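Local coordinates for protein putative trimethylamine methyltransferase (Rhizobium meliloti, PDB 4YYC) that probably acts as a methyltransferase of the trimethylamine methyltransferase family, at residues A[142-153]-A[397-405]. Numbering follows the deposited sequence.
Sequences GPPFVRDLDGNR and EGGLVSSYE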
# COMPACT_ATOMS: atom_id res chain seq x y z
N GLY A 142 22.19 8.57 0.79
CA GLY A 142 23.28 7.74 0.31
C GLY A 142 23.66 7.70 -1.16
O GLY A 142 24.82 7.43 -1.45
N PRO A 143 22.73 7.94 -2.12
CA PRO A 143 23.15 7.62 -3.50
C PRO A 143 24.34 8.42 -4.04
O PRO A 143 24.40 9.63 -3.93
CB PRO A 143 21.89 7.97 -4.31
CG PRO A 143 20.80 7.63 -3.37
CD PRO A 143 21.27 8.10 -2.04
N PRO A 144 25.23 7.75 -4.77
CA PRO A 144 26.32 8.46 -5.43
C PRO A 144 25.96 8.95 -6.81
O PRO A 144 26.71 9.74 -7.38
CB PRO A 144 27.41 7.40 -5.52
CG PRO A 144 26.71 6.11 -5.53
CD PRO A 144 25.51 6.31 -4.65
N PHE A 145 24.85 8.47 -7.35
CA PHE A 145 24.36 8.90 -8.66
C PHE A 145 23.08 9.67 -8.53
O PHE A 145 22.30 9.47 -7.60
CB PHE A 145 24.09 7.70 -9.58
CG PHE A 145 25.31 6.88 -9.92
CD1 PHE A 145 26.19 7.30 -10.92
CD2 PHE A 145 25.59 5.74 -9.21
CE1 PHE A 145 27.31 6.52 -11.22
CE2 PHE A 145 26.71 4.97 -9.50
CZ PHE A 145 27.57 5.37 -10.49
N VAL A 146 22.85 10.54 -9.51
CA VAL A 146 21.52 11.12 -9.71
C VAL A 146 20.97 10.73 -11.06
O VAL A 146 21.73 10.38 -11.99
CB VAL A 146 21.50 12.67 -9.60
CG1 VAL A 146 21.90 13.07 -8.18
CG2 VAL A 146 22.39 13.33 -10.64
N ARG A 147 19.64 10.76 -11.17
CA ARG A 147 18.99 10.87 -12.45
C ARG A 147 18.53 12.29 -12.59
O ARG A 147 17.62 12.69 -11.84
CB ARG A 147 17.81 9.93 -12.53
CG ARG A 147 18.19 8.61 -13.02
CD ARG A 147 18.28 8.51 -14.54
NE ARG A 147 18.43 7.14 -14.87
CZ ARG A 147 18.66 6.67 -16.07
NH1 ARG A 147 18.83 7.48 -17.12
NH2 ARG A 147 18.76 5.38 -16.21
N ASP A 148 19.21 13.05 -13.45
CA ASP A 148 18.99 14.50 -13.47
C ASP A 148 17.73 14.85 -14.26
O ASP A 148 17.07 13.98 -14.81
CB ASP A 148 20.24 15.26 -13.88
CG ASP A 148 20.61 15.13 -15.35
OD1 ASP A 148 19.77 14.75 -16.17
OD2 ASP A 148 21.82 15.41 -15.64
N LEU A 149 17.41 16.15 -14.30
CA LEU A 149 16.20 16.60 -14.96
C LEU A 149 16.29 16.51 -16.48
O LEU A 149 15.29 16.68 -17.16
CB LEU A 149 15.83 18.01 -14.47
CG LEU A 149 15.23 18.05 -13.05
CD1 LEU A 149 15.11 19.45 -12.54
CD2 LEU A 149 13.87 17.41 -12.94
N ASP A 150 17.49 16.26 -17.00
CA ASP A 150 17.65 16.01 -18.45
C ASP A 150 17.70 14.53 -18.81
O ASP A 150 17.98 14.19 -19.97
CB ASP A 150 18.90 16.73 -18.96
CG ASP A 150 18.77 18.22 -18.85
OD1 ASP A 150 17.72 18.76 -19.22
OD2 ASP A 150 19.70 18.86 -18.36
N GLY A 151 17.46 13.67 -17.83
CA GLY A 151 17.44 12.22 -18.00
C GLY A 151 18.78 11.50 -17.91
O GLY A 151 18.87 10.29 -18.20
N ASN A 152 19.83 12.19 -17.49
CA ASN A 152 21.13 11.57 -17.45
C ASN A 152 21.34 10.88 -16.10
O ASN A 152 21.03 11.47 -15.04
CB ASN A 152 22.23 12.60 -17.59
CG ASN A 152 22.13 13.42 -18.86
OD1 ASN A 152 22.01 14.67 -18.82
ND2 ASN A 152 22.17 12.76 -19.97
N ARG A 153 21.85 9.66 -16.14
CA ARG A 153 22.35 9.00 -14.94
C ARG A 153 23.82 9.37 -14.83
O ARG A 153 24.61 8.99 -15.70
CB ARG A 153 22.19 7.50 -15.01
CG ARG A 153 22.52 6.72 -13.76
CD ARG A 153 22.38 5.24 -13.99
NE ARG A 153 22.74 4.40 -12.87
CZ ARG A 153 23.97 3.99 -12.57
NH1 ARG A 153 25.02 4.40 -13.28
NH2 ARG A 153 24.14 3.15 -11.58
N GLU A 397 16.73 2.64 -7.94
CA GLU A 397 17.80 1.76 -8.32
C GLU A 397 18.48 1.19 -7.08
O GLU A 397 19.70 1.14 -6.97
CB GLU A 397 18.79 2.49 -9.28
CG GLU A 397 19.60 1.52 -10.09
CD GLU A 397 20.70 2.21 -10.86
OE1 GLU A 397 20.40 3.08 -11.74
OE2 GLU A 397 21.88 1.95 -10.56
N GLY A 398 17.68 0.75 -6.12
CA GLY A 398 18.21 0.04 -5.00
C GLY A 398 19.10 0.86 -4.10
O GLY A 398 19.90 0.30 -3.31
N GLY A 399 18.96 2.18 -4.16
CA GLY A 399 19.75 3.06 -3.31
C GLY A 399 20.94 3.68 -4.00
O GLY A 399 21.65 4.45 -3.39
N LEU A 400 21.18 3.34 -5.27
CA LEU A 400 22.30 3.92 -6.00
C LEU A 400 21.99 5.24 -6.61
O LEU A 400 22.91 5.98 -6.98
CB LEU A 400 22.79 2.97 -7.10
CG LEU A 400 23.58 1.77 -6.67
CD1 LEU A 400 23.85 0.85 -7.83
CD2 LEU A 400 24.89 2.20 -6.03
N VAL A 401 20.69 5.56 -6.75
CA VAL A 401 20.27 6.79 -7.41
C VAL A 401 19.33 7.63 -6.58
O VAL A 401 18.38 7.10 -6.01
CB VAL A 401 19.59 6.42 -8.76
CG1 VAL A 401 18.89 7.60 -9.39
CG2 VAL A 401 20.63 5.84 -9.71
N SER A 402 19.58 8.95 -6.56
CA SER A 402 18.63 9.99 -6.11
C SER A 402 18.02 10.56 -7.36
O SER A 402 18.74 11.09 -8.22
CB SER A 402 19.29 11.09 -5.29
OG SER A 402 19.74 10.52 -4.06
N SER A 403 16.71 10.36 -7.55
CA SER A 403 16.00 10.79 -8.77
C SER A 403 15.13 12.00 -8.53
O SER A 403 14.30 11.98 -7.64
CB SER A 403 15.17 9.65 -9.29
OG SER A 403 14.22 10.08 -10.25
N TYR A 404 15.31 13.07 -9.31
CA TYR A 404 14.48 14.24 -9.15
C TYR A 404 13.01 13.87 -9.43
O TYR A 404 12.12 14.29 -8.68
CB TYR A 404 14.91 15.32 -10.14
CG TYR A 404 16.22 16.03 -9.80
CD1 TYR A 404 17.44 15.51 -10.14
CD2 TYR A 404 16.20 17.26 -9.24
CE1 TYR A 404 18.62 16.17 -9.87
CE2 TYR A 404 17.38 17.97 -9.02
CZ TYR A 404 18.59 17.39 -9.30
OH TYR A 404 19.78 18.08 -9.04
N GLU A 405 12.76 13.15 -10.50
CA GLU A 405 11.38 12.86 -10.86
C GLU A 405 10.75 11.97 -9.78
O GLU A 405 9.59 12.19 -9.37
CB GLU A 405 11.28 12.19 -12.25
CG GLU A 405 11.54 13.20 -13.37
CD GLU A 405 11.70 12.57 -14.73
OE1 GLU A 405 11.60 11.35 -14.84
OE2 GLU A 405 11.97 13.31 -15.73
O HOH W 1 14.84 12.70 -12.61
O HOH W 2 18.75 4.53 -13.33
O HOH W 3 14.74 13.38 -16.25
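With CG swung away from the backbone N (chi1 -173°) and the chain straight as far as NE, R153 reaches E397, whose CG is likewise turned from its own N (chi1 -159°). The two side chains meet at about a right angle, yet guanidinium and carboxylate lie only 8° from coplanar. R153 NE binds E397 OE1 at 2.9 Å and R153 NH2 binds E397 OE2 at 2.8 Å, each using the syn lone pair of the oxygen it meets, a side-on double grip that fixes the rotation of both groups. Arginine suits the place because its flat end also covers the F145 ring, R153 NH1 3.7 Å above its plane, and makes a cation-pi contact with F470 of the second subunit. A leucine here would probably leave the E397 carboxylate without its charged mate and one F145 face without the guanidinium over it. Water 2 links E397 OE1 to R147 NH2.

F145, R147, V401 and S403 share the sheet face carrying this salt bridge. Strands 145-147 and 401-403 pair in parallel: F145 N donates to L400 O, S402 N to F145 O, and R147 N to S402 O. Beta-branched V401 serves two neighbours, CG1 3.8 Å from R147 CG and CG2 3.9 Å from F145 CB. The P143 ring packs on S402, whose OG bonds V181 O. L149 crosses Y404 at about a right angle, and R147 O lies in the ring plane at the Y404 edge; tyrosine suits both apolar L149 and, through its hydroxyl, D160 and N163.

Strands 153-155 and 395-396 flank the pair in a mixed four-stranded sheet; V146, S402 and Y404 rest on helix 158-170, and L149 touches helix 481-495.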